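Local coordinates for protein regulator of chromosome condensation (PDB 3OF7) that acts as a guanine nucleotide exchange factor, promoting the replacement of GDP by GTP on the GTPases GSP1 and GSP2, and binds chromatin, at residues Phe141-Glu146 and Asn166-Ala171; Pro353-Lys358 and Ala366-Thr371; Asn14-Tyr19 and Asn205-Ala210. All blocks are in the same frame, centred on the assembly; numbering follows the deposited sequence.

Contact 1: residues Phe141-Glu146 and Asn166-Ala171; sequences FPPLAE and NGEVYA
The phenol oxygen of Tyr170 rests against two prolines at once. Tyr170 OH lies 3.4 Å from Pro142 CD and 3.5 Å from Pro143 CD. These are van der Waals contacts, and no hydrogen bond joins 141-146 to 166-171. Both prolines lie obliquely on one side of the ring plane. Pro143 CD is near the CE1 flank, 3.6 Å from Tyr170 CE1, and Pro142 CD is near the other, 3.8 Å from Tyr170 CE2. The side chains of Pro143 and Tyr170 run counter to each other. Phe141 touches the base of the tyrosine instead. Its CE1 is 4.1 Å from Tyr170 CB, which lies at the edge of the phenylalanine ring, near its plane. In the beta-propeller of the RCC1-like domain, the contact holds the short, weakly bonded helix 142-145, which leads into a blade, against strand 169-177 of that blade. Just before this strand, Asn166 makes an Asx turn: its OD1 accepts from Glu168 N at 3.2 Å, with the donor 51° above the carbonyl plane. Glu168 reaches out straight (chi2 -165°), which brings OE1 to the edge of the Tyr170 ring, in its plane, and to within 3.4 Å of Pro143 CG. Glu168 OE2 has a long, weak ion pair with Lys197. Pro195 and Lys197 of strand 195-197 also touch Tyr170, and Phe164 touches Pro143.

Contact 2: residues Pro353-Lys358 and Ala366-Thr371; sequences PEYTYK and AVPLPT
Tyr355 holds its CG between its own backbone N and carbonyl carbon (chi1 52°), and this sends the ring across to 366-371. Leu369 has CG anti to its carbonyl carbon (chi1 -59°), with chi2 176° carrying CD1 on over the centre of that ring. The CH-pi contact is 3.9 Å from Leu369 CD1 to the Tyr355 centroid, nearly on the ring normal. Pro353 CB covers the opposite face, nearer the rim. The ring is thus clamped between a proline of its own turn and a leucine of the other segment. At its end, Tyr355 OH lies an unusually short 2.5 Å from Thr371 OG1, in the ring plane; hydrogen bonding between them is doubtful. Thr371 OG1 donates to Leu369 O at 2.7 Å, which ties the threonine back to its own chain. Pro353-Thr356 form a type I beta turn. Pro353 O accepts both Thr356 N and Thr356 OG1, from one face of its plane. Beyond the turn, Tyr357 and Ala366 are an antiparallel hydrogen-bonded pair. Tyr357 N donates to Ala366 O at 2.7 Å, and the return bond from Ala366 N to Tyr357 O is weak. Strands 357-358 and 364-368 form a beta hairpin. The chain turns a corner at Leu369 into strand 370-372, the outermost strand of a propeller blade, which pairs with strand 334-337. Val295 lies against Tyr357 and Pro368, and Glu293 against Tyr355 and Leu369.

Contact 3: residues Asn14-Tyr19 and Asn205-Ala210; sequences NAQEDY and NIVQLA
Tyr19 lays its ring over Gln208, the two side chains crossing at about a right angle. Gln208 CB stands over the ring centre, 4.1 Å from the Tyr19 centroid, in a CH-pi contact. Farther out, the glutamine amide tilts only 22° from the ring plane, and Gln208 OE1 comes to 3.5 Å from Tyr19 CE2. Asp18 CB covers the opposite face, toward the rim. Val207 comes at Tyr19 on a slant. Its CG2 lies 3.6 Å from Tyr19 CE1 and 3.8 Å from Asn14 CB, so this branch touches both side chains. Gln16 runs past Val207, its CG 3.8 Å from Val207 CA. The straight run of its chain (chi2 -176°) lets NE2 reach Ile206 O. NE2 donates to that oxygen at 3.0 Å in a nearly straight bond (170° at the hydrogen), and the acceptor lies in the amide plane. Val207 and Gln208 form a classic beta bulge, both facing Leu219. The polar ends are met from outside the two segments: Gln16 NE2 also donates to Phe164 O, its stronger polar partner, Gln208 NE2 bonds Tyr23 OH, Gln208 OE1 bonds Ile262 N, Tyr19 OH bonds Lys260 O, and Asn14 ND2 meets Val259 O and Asp220 O. The N-terminal segment 14-19 therefore lies across several propeller blades, touching strands 150-155 and 159-164 of one, 206-211 and 215-220 of the next, and 259-264 of a third.

In the fold
Contacts 1 and 3 are largely buried and adjoin each other, with centres 15 Å apart. Gly167 packs on Asn205 and Ile206, and both 166-171 and 205-210 belong to the third RCC1 repeat. Contact 2 is in the sixth repeat, across the chain's centre from contact 1, with their own centres about 44 Å apart. It is partly buried. Contact 1 rests on apolar packing within one blade, without a crossing hydrogen bond. Contact 2 adds backbone pairing to a clamped tyrosine at a hairpin. Contact 3, nearest the centre of the chain, links segments far apart in sequence and relies most on side-chain amides, whose bonds reach strands of more than one blade.

Contact 1: residues Phe141-Glu146 and Asn166-Ala171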
ATOM      1  N   PHE A 141      15.197  11.199 -14.153  1.00 20.98           N
ATOM      2  CA  PHE A 141      15.557   9.790 -14.026  1.00 20.65           C
ATOM      3  C   PHE A 141      16.561   9.381 -15.101  1.00 20.78           C
ATOM      4  O   PHE A 141      16.156   8.880 -16.157  1.00 20.23           O
ATOM      5  CB  PHE A 141      14.323   8.880 -14.124  1.00 20.36           C
ATOM      6  CG  PHE A 141      13.266   9.155 -13.091  1.00 19.86           C
ATOM      7  CD1 PHE A 141      13.419   8.713 -11.779  1.00 19.42           C
ATOM      8  CD2 PHE A 141      12.093   9.818 -13.444  1.00 19.37           C
ATOM      9  CE1 PHE A 141      12.425   8.942 -10.828  1.00 18.51           C
ATOM     10  CE2 PHE A 141      11.093  10.063 -12.493  1.00 19.58           C
ATOM     11  CZ  PHE A 141      11.266   9.625 -11.183  1.00 18.58           C
ATOM     12  N   PRO A 142      17.873   9.577 -14.836  1.00 21.19           N
ATOM     13  CA  PRO A 142      18.903   9.152 -15.805  1.00 21.33           C
ATOM     14  C   PRO A 142      18.824   7.704 -16.329  1.00 21.64           C
ATOM     15  O   PRO A 142      19.193   7.475 -17.483  1.00 21.96           O
ATOM     16  CB  PRO A 142      20.215   9.395 -15.048  1.00 21.32           C
ATOM     17  CG  PRO A 142      19.910  10.565 -14.180  1.00 21.65           C
ATOM     18  CD  PRO A 142      18.473  10.327 -13.713  1.00 21.08           C
ATOM     19  N   PRO A 143      18.381   6.722 -15.506  1.00 21.69           N
ATOM     20  CA  PRO A 143      18.304   5.394 -16.120  1.00 21.67           C
ATOM     21  C   PRO A 143      17.403   5.293 -17.361  1.00 21.90           C
ATOM     22  O   PRO A 143      17.630   4.417 -18.190  1.00 21.87           O
ATOM     23  CB  PRO A 143      17.766   4.514 -14.987  1.00 21.82           C
ATOM     24  CG  PRO A 143      18.305   5.165 -13.754  1.00 21.93           C
ATOM     25  CD  PRO A 143      18.201   6.643 -14.043  1.00 21.49           C
ATOM     26  N   LEU A 144      16.419   6.182 -17.494  1.00 21.80           N
ATOM     27  CA  LEU A 144      15.472   6.115 -18.607  1.00 22.31           C
ATOM     28  C   LEU A 144      16.140   6.354 -19.962  1.00 22.98           C
ATOM     29  O   LEU A 144      15.818   5.676 -20.946  1.00 22.77           O
ATOM     30  CB  LEU A 144      14.308   7.090 -18.417  1.00 22.03           C
ATOM     31  CG  LEU A 144      13.355   6.805 -17.248  1.00 21.19           C
ATOM     32  CD1 LEU A 144      12.326   7.920 -17.123  1.00 21.96           C
ATOM     33  CD2 LEU A 144      12.672   5.442 -17.381  1.00 21.34           C
ATOM     34  N   ALA A 145      17.065   7.311 -19.994  1.00 23.53           N
ATOM     35  CA  ALA A 145      17.837   7.619 -21.206  1.00 24.37           C
ATOM     36  C   ALA A 145      18.773   6.471 -21.603  1.00 24.67           C
ATOM     37  O   ALA A 145      19.166   6.364 -22.763  1.00 24.67           O
ATOM     38  CB  ALA A 145      18.618   8.913 -21.026  1.00 24.52           C
ATOM     39  N   GLU A 146      19.115   5.620 -20.636  1.00 25.17           N
ATOM     40  CA  GLU A 146      19.949   4.442 -20.881  1.00 25.52           C
ATOM     41  C   GLU A 146      19.120   3.218 -21.280  1.00 25.53           C
ATOM     42  O   GLU A 146      19.662   2.122 -21.453  1.00 26.14           O
ATOM     43  CB  GLU A 146      20.796   4.103 -19.646  1.00 25.79           C
ATOM     44  CG  GLU A 146      21.649   5.244 -19.099  1.00 27.10           C
ATOM     45  CD  GLU A 146      22.970   4.763 -18.518  0.50 28.63           C
ATOM     46  OE1 GLU A 146      22.968   3.838 -17.676  0.50 29.22           O
ATOM     47  OE2 GLU A 146      24.020   5.317 -18.907  0.50 29.79           O
ATOM     48  N   ASN A 166      17.346  -2.154 -13.706  1.00 20.00           N
ATOM     49  CA  ASN A 166      18.763  -2.437 -13.479  1.00 21.25           C
ATOM     50  C   ASN A 166      19.136  -2.516 -11.989  1.00 21.74           C
ATOM     51  O   ASN A 166      20.315  -2.547 -11.646  1.00 21.82           O
ATOM     52  CB  ASN A 166      19.645  -1.419 -14.212  1.00 21.34           C
ATOM     53  CG  ASN A 166      19.553  -0.024 -13.619  1.00 22.97           C
ATOM     54  OD1 ASN A 166      18.670   0.276 -12.810  1.00 22.47           O
ATOM     55  ND2 ASN A 166      20.470   0.842 -14.026  1.00 24.15           N
ATOM     56  N   GLY A 167      18.128  -2.535 -11.115  1.00 21.81           N
ATOM     57  CA  GLY A 167      18.353  -2.678  -9.672  1.00 22.00           C
ATOM     58  C   GLY A 167      18.570  -1.377  -8.916  1.00 22.29           C
ATOM     59  O   GLY A 167      18.692  -1.380  -7.686  1.00 22.66           O
ATOM     60  N   GLU A 168      18.615  -0.267  -9.642  1.00 22.32           N
ATOM     61  CA  GLU A 168      18.826   1.051  -9.039  1.00 22.49           C
ATOM     62  C   GLU A 168      17.547   1.602  -8.416  1.00 21.95           C
ATOM     63  O   GLU A 168      16.444   1.344  -8.909  1.00 20.82           O
ATOM     64  CB  GLU A 168      19.351   2.039 -10.071  1.00 23.17           C
ATOM     65  CG  GLU A 168      20.756   1.699 -10.591  1.00 25.76           C
ATOM     66  CD  GLU A 168      21.419   2.845 -11.331  1.00 28.27           C
ATOM     67  OE1 GLU A 168      20.722   3.791 -11.750  1.00 30.11           O
ATOM     68  OE2 GLU A 168      22.658   2.799 -11.497  0.70 31.02           O
ATOM     69  N   VAL A 169      17.720   2.375  -7.345  1.00 21.27           N
ATOM     70  CA  VAL A 169      16.606   2.958  -6.605  1.00 20.76           C
ATOM     71  C   VAL A 169      16.720   4.481  -6.610  1.00 20.22           C
ATOM     72  O   VAL A 169      17.745   5.032  -6.207  1.00 19.93           O
ATOM     73  CB  VAL A 169      16.572   2.420  -5.142  1.00 21.01           C
ATOM     74  CG1 VAL A 169      15.531   3.160  -4.306  1.00 21.25           C
ATOM     75  CG2 VAL A 169      16.289   0.928  -5.129  1.00 21.54           C
ATOM     76  N   TYR A 170      15.676   5.155  -7.082  1.00 19.38           N
ATOM     77  CA  TYR A 170      15.576   6.609  -6.959  1.00 19.26           C
ATOM     78  C   TYR A 170      14.545   6.949  -5.890  1.00 18.81           C
ATOM     79  O   TYR A 170      13.492   6.319  -5.812  1.00 19.19           O
ATOM     80  CB  TYR A 170      15.233   7.280  -8.302  1.00 19.12           C
ATOM     81  CG  TYR A 170      16.464   7.530  -9.154  1.00 19.42           C
ATOM     82  CD1 TYR A 170      17.209   6.464  -9.660  1.00 19.37           C
ATOM     83  CD2 TYR A 170      16.898   8.830  -9.424  1.00 20.65           C
ATOM     84  CE1 TYR A 170      18.351   6.678 -10.418  1.00 20.61           C
ATOM     85  CE2 TYR A 170      18.040   9.058 -10.190  1.00 21.50           C
ATOM     86  CZ  TYR A 170      18.759   7.976 -10.682  1.00 21.51           C
ATOM     87  OH  TYR A 170      19.889   8.196 -11.437  1.00 21.82           O
ATOM     88  N   ALA A 171      14.874   7.926  -5.058  1.00 18.34           N
ATOM     89  CA  ALA A 171      14.029   8.294  -3.927  1.00 17.55           C
ATOM     90  C   ALA A 171      13.954   9.804  -3.788  1.00 17.46           C
ATOM     91  O   ALA A 171      14.860  10.522  -4.237  1.00 17.23           O
ATOM     92  CB  ALA A 171      14.538   7.651  -2.649  1.00 17.48           C
TER

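Contact 2: residues Pro353-Lys358 and Ala366-Thr371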
ATOM      1  N   PRO A 353     -14.420 -14.086  16.741  1.00 28.32           N
ATOM      2  CA  PRO A 353     -13.874 -15.271  17.405  1.00 28.09           C
ATOM      3  C   PRO A 353     -13.686 -15.062  18.906  1.00 28.27           C
ATOM      4  O   PRO A 353     -13.746 -13.922  19.385  1.00 27.97           O
ATOM      5  CB  PRO A 353     -12.525 -15.468  16.710  1.00 28.14           C
ATOM      6  CG  PRO A 353     -12.158 -14.126  16.194  1.00 28.07           C
ATOM      7  CD  PRO A 353     -13.445 -13.464  15.826  1.00 28.27           C
ATOM      8  N   GLU A 354     -13.478 -16.159  19.638  1.00 27.99           N
ATOM      9  CA  GLU A 354     -13.347 -16.112  21.095  1.00 27.68           C
ATOM     10  C   GLU A 354     -12.068 -15.410  21.568  1.00 27.17           C
ATOM     11  O   GLU A 354     -12.013 -14.915  22.698  1.00 27.63           O
ATOM     12  CB  GLU A 354     -13.438 -17.523  21.698  1.00 27.73           C
ATOM     13  CG  GLU A 354     -14.873 -18.029  21.899  0.80 27.92           C
ATOM     14  CD  GLU A 354     -14.957 -19.262  22.799  0.80 28.60           C
ATOM     15  OE1 GLU A 354     -13.945 -19.608  23.456  0.90 26.60           O
ATOM     16  OE2 GLU A 354     -16.047 -19.877  22.852  0.80 28.59           O
ATOM     17  N   TYR A 355     -11.055 -15.353  20.709  1.00 26.59           N
ATOM     18  CA  TYR A 355      -9.803 -14.658  21.036  1.00 25.65           C
ATOM     19  C   TYR A 355      -9.851 -13.151  20.725  1.00 24.94           C
ATOM     20  O   TYR A 355      -8.834 -12.466  20.821  1.00 24.91           O
ATOM     21  CB  TYR A 355      -8.593 -15.316  20.352  1.00 25.42           C
ATOM     22  CG  TYR A 355      -8.754 -15.514  18.861  1.00 25.82           C
ATOM     23  CD1 TYR A 355      -9.259 -16.712  18.356  1.00 26.51           C
ATOM     24  CD2 TYR A 355      -8.407 -14.508  17.952  1.00 25.05           C
ATOM     25  CE1 TYR A 355      -9.424 -16.906  16.987  1.00 27.08           C
ATOM     26  CE2 TYR A 355      -8.566 -14.691  16.570  1.00 25.08           C
ATOM     27  CZ  TYR A 355      -9.073 -15.896  16.097  1.00 27.20           C
ATOM     28  OH  TYR A 355      -9.245 -16.110  14.743  1.00 26.77           O
ATOM     29  N   THR A 356     -11.026 -12.648  20.356  1.00 24.20           N
ATOM     30  CA  THR A 356     -11.233 -11.208  20.176  1.00 23.76           C
ATOM     31  C   THR A 356     -10.856 -10.508  21.483  1.00 23.69           C
ATOM     32  O   THR A 356     -11.281 -10.938  22.562  1.00 23.18           O
ATOM     33  CB  THR A 356     -12.704 -10.885  19.813  1.00 23.85           C
ATOM     34  OG1 THR A 356     -13.028 -11.465  18.540  1.00 24.04           O
ATOM     35  CG2 THR A 356     -12.948  -9.387  19.737  1.00 23.37           C
ATOM     36  N   TYR A 357     -10.039  -9.461  21.387  1.00 22.71           N
ATOM     37  CA  TYR A 357      -9.652  -8.689  22.558  1.00 22.78           C
ATOM     38  C   TYR A 357     -10.744  -7.695  22.933  1.00 22.82           C
ATOM     39  O   TYR A 357     -11.184  -6.895  22.096  1.00 22.36           O
ATOM     40  CB  TYR A 357      -8.320  -7.956  22.344  1.00 23.05           C
ATOM     41  CG  TYR A 357      -8.067  -6.856  23.365  1.00 23.77           C
ATOM     42  CD1 TYR A 357      -7.634  -7.158  24.657  1.00 24.46           C
ATOM     43  CD2 TYR A 357      -8.292  -5.518  23.042  1.00 25.51           C
ATOM     44  CE1 TYR A 357      -7.416  -6.151  25.600  1.00 24.93           C
ATOM     45  CE2 TYR A 357      -8.074  -4.502  23.973  1.00 26.26           C
ATOM     46  CZ  TYR A 357      -7.637  -4.827  25.248  1.00 26.83           C
ATOM     47  OH  TYR A 357      -7.426  -3.815  26.161  1.00 27.55           O
ATOM     48  N   LYS A 358     -11.171  -7.766  24.194  1.00 22.58           N
ATOM     49  CA  LYS A 358     -12.119  -6.822  24.778  1.00 22.47           C
ATOM     50  C   LYS A 358     -11.400  -6.048  25.879  1.00 22.06           C
ATOM     51  O   LYS A 358     -10.635  -6.630  26.648  1.00 22.01           O
ATOM     52  CB  LYS A 358     -13.338  -7.547  25.359  1.00 22.83           C
ATOM     53  CG  LYS A 358     -14.287  -8.143  24.328  1.00 24.22           C
ATOM     54  CD  LYS A 358     -15.459  -8.865  25.000  1.00 26.42           C
ATOM     55  CE  LYS A 358     -16.121  -9.836  24.036  1.00 29.42           C
ATOM     56  NZ  LYS A 358     -17.352 -10.489  24.594  1.00 31.08           N
ATOM     57  N   ALA A 366     -10.080  -5.439  19.158  1.00 17.52           N
ATOM     58  CA  ALA A 366      -9.101  -6.067  18.263  1.00 17.39           C
ATOM     59  C   ALA A 366      -9.279  -7.577  18.070  1.00 17.35           C
ATOM     60  O   ALA A 366      -9.778  -8.277  18.951  1.00 16.91           O
ATOM     61  CB  ALA A 366      -7.662  -5.761  18.731  1.00 17.02           C
ATOM     62  N   VAL A 367      -8.842  -8.061  16.910  1.00 17.28           N
ATOM     63  CA  VAL A 367      -8.780  -9.499  16.609  1.00 17.31           C
ATOM     64  C   VAL A 367      -7.312  -9.801  16.320  1.00 17.32           C
ATOM     65  O   VAL A 367      -6.823  -9.519  15.222  1.00 17.33           O
ATOM     66  CB  VAL A 367      -9.686  -9.870  15.401  1.00 17.17           C
ATOM     67  CG1 VAL A 367      -9.596 -11.374  15.080  1.00 17.89           C
ATOM     68  CG2 VAL A 367     -11.141  -9.479  15.677  1.00 16.69           C
ATOM     69  N   PRO A 368      -6.580 -10.326  17.319  1.00 17.67           N
ATOM     70  CA  PRO A 368      -5.123 -10.334  17.237  1.00 18.06           C
ATOM     71  C   PRO A 368      -4.481 -11.523  16.522  1.00 18.45           C
ATOM     72  O   PRO A 368      -3.259 -11.571  16.416  1.00 18.47           O
ATOM     73  CB  PRO A 368      -4.704 -10.325  18.703  1.00 18.70           C
ATOM     74  CG  PRO A 368      -5.780 -11.098  19.376  1.00 17.56           C
ATOM     75  CD  PRO A 368      -7.052 -10.788  18.640  1.00 17.83           C
ATOM     76  N   LEU A 369      -5.282 -12.485  16.077  1.00 19.34           N
ATOM     77  CA  LEU A 369      -4.769 -13.585  15.256  1.00 19.88           C
ATOM     78  C   LEU A 369      -5.420 -13.509  13.886  1.00 19.91           C
ATOM     79  O   LEU A 369      -6.588 -13.136  13.792  1.00 20.27           O
ATOM     80  CB  LEU A 369      -5.095 -14.945  15.882  1.00 20.25           C
ATOM     81  CG  LEU A 369      -4.608 -15.299  17.284  1.00 21.02           C
ATOM     82  CD1 LEU A 369      -5.175 -16.677  17.657  1.00 21.65           C
ATOM     83  CD2 LEU A 369      -3.083 -15.269  17.393  1.00 20.75           C
ATOM     84  N   PRO A 370      -4.673 -13.861  12.820  1.00 20.28           N
ATOM     85  CA  PRO A 370      -5.231 -13.863  11.467  1.00 20.18           C
ATOM     86  C   PRO A 370      -6.490 -14.715  11.435  1.00 20.44           C
ATOM     87  O   PRO A 370      -6.463 -15.869  11.872  1.00 20.10           O
ATOM     88  CB  PRO A 370      -4.125 -14.512  10.629  1.00 20.01           C
ATOM     89  CG  PRO A 370      -2.894 -14.269  11.374  1.00 20.63           C
ATOM     90  CD  PRO A 370      -3.253 -14.259  12.828  1.00 20.16           C
ATOM     91  N   THR A 371      -7.584 -14.137  10.948  1.00 20.51           N
ATOM     92  CA  THR A 371      -8.894 -14.773  10.998  1.00 21.00           C
ATOM     93  C   THR A 371      -9.513 -14.733   9.606  1.00 21.12           C
ATOM     94  O   THR A 371      -9.629 -13.667   9.000  1.00 20.31           O
ATOM     95  CB  THR A 371      -9.808 -14.082  12.042  1.00 21.15           C
ATOM     96  OG1 THR A 371      -9.132 -14.038  13.306  1.00 20.92           O
ATOM     97  CG2 THR A 371     -11.144 -14.817  12.205  1.00 21.81           C
TER

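Contact 3: residues Asn14-Tyr19 and Asn205-Ala210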
ATOM      1  N   ASN A  14      15.529 -14.547  -5.756  1.00 28.79           N
ATOM      2  CA  ASN A  14      14.486 -13.645  -6.269  1.00 27.33           C
ATOM      3  C   ASN A  14      14.856 -12.952  -7.574  1.00 26.49           C
ATOM      4  O   ASN A  14      15.997 -12.537  -7.760  1.00 26.36           O
ATOM      5  CB  ASN A  14      14.156 -12.553  -5.241  1.00 26.91           C
ATOM      6  CG  ASN A  14      13.744 -13.110  -3.899  1.00 25.74           C
ATOM      7  OD1 ASN A  14      12.964 -14.055  -3.818  1.00 24.83           O
ATOM      8  ND2 ASN A  14      14.266 -12.519  -2.832  1.00 25.33           N
ATOM      9  N   ALA A  15      13.873 -12.800  -8.455  1.00 25.66           N
ATOM     10  CA  ALA A  15      14.024 -11.963  -9.646  1.00 25.28           C
ATOM     11  C   ALA A  15      12.918 -10.906  -9.696  1.00 25.11           C
ATOM     12  O   ALA A  15      11.811 -11.138  -9.196  1.00 24.48           O
ATOM     13  CB  ALA A  15      14.008 -12.818 -10.912  1.00 25.16           C
ATOM     14  N   GLN A  16      13.216  -9.753 -10.300  1.00 25.07           N
ATOM     15  CA  GLN A  16      12.232  -8.675 -10.443  1.00 25.12           C
ATOM     16  C   GLN A  16      10.975  -9.163 -11.169  1.00 25.07           C
ATOM     17  O   GLN A  16       9.860  -8.767 -10.827  1.00 25.38           O
ATOM     18  CB  GLN A  16      12.833  -7.470 -11.167  1.00 25.18           C
ATOM     19  CG  GLN A  16      13.711  -6.583 -10.292  1.00 25.49           C
ATOM     20  CD  GLN A  16      14.212  -5.348 -11.020  1.00 25.86           C
ATOM     21  OE1 GLN A  16      13.964  -5.179 -12.219  1.00 26.62           O
ATOM     22  NE2 GLN A  16      14.914  -4.477 -10.303  1.00 23.15           N
ATOM     23  N   GLU A  17      11.171 -10.047 -12.147  1.00 24.84           N
ATOM     24  CA  GLU A  17      10.072 -10.726 -12.847  1.00 24.50           C
ATOM     25  C   GLU A  17       9.057 -11.423 -11.928  1.00 24.00           C
ATOM     26  O   GLU A  17       7.872 -11.501 -12.265  1.00 23.96           O
ATOM     27  CB  GLU A  17      10.631 -11.741 -13.853  1.00 24.72           C
ATOM     28  N   ASP A  18       9.509 -11.923 -10.776  1.00 23.20           N
ATOM     29  CA  ASP A  18       8.626 -12.642  -9.848  1.00 22.76           C
ATOM     30  C   ASP A  18       7.490 -11.772  -9.305  1.00 22.40           C
ATOM     31  O   ASP A  18       6.491 -12.297  -8.817  1.00 21.94           O
ATOM     32  CB  ASP A  18       9.404 -13.195  -8.649  1.00 22.85           C
ATOM     33  CG  ASP A  18      10.567 -14.093  -9.050  1.00 24.37           C
ATOM     34  OD1 ASP A  18      10.658 -14.511 -10.226  1.00 25.31           O
ATOM     35  OD2 ASP A  18      11.394 -14.378  -8.166  1.00 25.51           O
ATOM     36  N   TYR A  19       7.664 -10.453  -9.373  1.00 22.02           N
ATOM     37  CA  TYR A  19       6.741  -9.489  -8.752  1.00 22.10           C
ATOM     38  C   TYR A  19       5.913  -8.692  -9.760  1.00 22.23           C
ATOM     39  O   TYR A  19       4.954  -8.013  -9.379  1.00 22.01           O
ATOM     40  CB  TYR A  19       7.522  -8.522  -7.838  1.00 22.08           C
ATOM     41  CG  TYR A  19       8.439  -9.250  -6.881  1.00 21.74           C
ATOM     42  CD1 TYR A  19       9.789  -9.425  -7.184  1.00 22.79           C
ATOM     43  CD2 TYR A  19       7.943  -9.809  -5.699  1.00 21.37           C
ATOM     44  CE1 TYR A  19      10.627 -10.125  -6.327  1.00 22.12           C
ATOM     45  CE2 TYR A  19       8.776 -10.506  -4.828  1.00 22.04           C
ATOM     46  CZ  TYR A  19      10.121 -10.660  -5.156  1.00 21.88           C
ATOM     47  OH  TYR A  19      10.961 -11.346  -4.316  1.00 21.80           O
ATOM     48  N   ASN A 205      20.969  -6.919  -6.759  1.00 25.87           N
ATOM     49  CA  ASN A 205      19.942  -6.007  -7.245  1.00 24.56           C
ATOM     50  C   ASN A 205      18.750  -5.988  -6.296  1.00 23.20           C
ATOM     51  O   ASN A 205      18.371  -7.022  -5.737  1.00 22.98           O
ATOM     52  CB  ASN A 205      19.466  -6.420  -8.640  1.00 25.01           C
ATOM     53  CG  ASN A 205      20.400  -5.953  -9.754  1.00 26.14           C
ATOM     54  OD1 ASN A 205      21.452  -5.356  -9.510  1.00 26.54           O
ATOM     55  ND2 ASN A 205      20.001  -6.216 -10.990  1.00 27.23           N
ATOM     56  N   ILE A 206      18.162  -4.812  -6.122  1.00 21.70           N
ATOM     57  CA  ILE A 206      16.900  -4.698  -5.396  1.00 20.26           C
ATOM     58  C   ILE A 206      15.777  -5.205  -6.306  1.00 19.34           C
ATOM     59  O   ILE A 206      15.742  -4.871  -7.492  1.00 19.34           O
ATOM     60  CB  ILE A 206      16.643  -3.242  -4.950  1.00 20.17           C
ATOM     61  CG1 ILE A 206      17.809  -2.737  -4.082  1.00 19.91           C
ATOM     62  CG2 ILE A 206      15.282  -3.126  -4.219  1.00 19.22           C
ATOM     63  CD1 ILE A 206      18.185  -3.688  -2.912  1.00 19.73           C
ATOM     64  N   VAL A 207      14.887  -6.020  -5.749  1.00 18.52           N
ATOM     65  CA  VAL A 207      13.824  -6.672  -6.528  1.00 17.72           C
ATOM     66  C   VAL A 207      12.400  -6.249  -6.127  1.00 17.01           C
ATOM     67  O   VAL A 207      11.461  -6.387  -6.920  1.00 16.40           O
ATOM     68  CB  VAL A 207      13.945  -8.219  -6.473  1.00 17.57           C
ATOM     69  CG1 VAL A 207      15.309  -8.673  -7.010  1.00 19.10           C
ATOM     70  CG2 VAL A 207      13.703  -8.759  -5.050  1.00 18.07           C
ATOM     71  N   GLN A 208      12.244  -5.732  -4.908  1.00 15.92           N
ATOM     72  CA  GLN A 208      10.917  -5.367  -4.400  1.00 15.09           C
ATOM     73  C   GLN A 208      10.964  -4.274  -3.337  1.00 14.80           C
ATOM     74  O   GLN A 208      11.905  -4.210  -2.537  1.00 14.47           O
ATOM     75  CB  GLN A 208      10.194  -6.588  -3.835  1.00 15.33           C
ATOM     76  CG  GLN A 208       8.684  -6.380  -3.682  1.00 16.15           C
ATOM     77  CD  GLN A 208       8.016  -7.397  -2.790  1.00 17.57           C
ATOM     78  OE1 GLN A 208       8.670  -8.226  -2.149  1.00 19.56           O
ATOM     79  NE2 GLN A 208       6.692  -7.338  -2.738  1.00 20.31           N
ATOM     80  N   LEU A 209       9.928  -3.438  -3.335  1.00 14.13           N
ATOM     81  CA  LEU A 209       9.772  -2.373  -2.340  1.00 14.11           C
ATOM     82  C   LEU A 209       8.560  -2.645  -1.457  1.00 13.80           C
ATOM     83  O   LEU A 209       7.608  -3.298  -1.898  1.00 14.21           O
ATOM     84  CB  LEU A 209       9.602  -1.019  -3.033  1.00 13.80           C
ATOM     85  CG  LEU A 209      10.526  -0.661  -4.200  1.00 14.32           C
ATOM     86  CD1 LEU A 209      10.096   0.648  -4.850  1.00 15.64           C
ATOM     87  CD2 LEU A 209      11.984  -0.553  -3.745  1.00 15.46           C
ATOM     88  N   ALA A 210       8.593  -2.151  -0.220  1.00 13.17           N
ATOM     89  CA  ALA A 210       7.391  -2.150   0.637  1.00 12.79           C
ATOM     90  C   ALA A 210       7.344  -0.870   1.482  1.00 12.62           C
ATOM     91  O   ALA A 210       8.083  -0.756   2.469  1.00 12.63           O
ATOM     92  CB  ALA A 210       7.348  -3.396   1.530  1.00 12.73           C
TER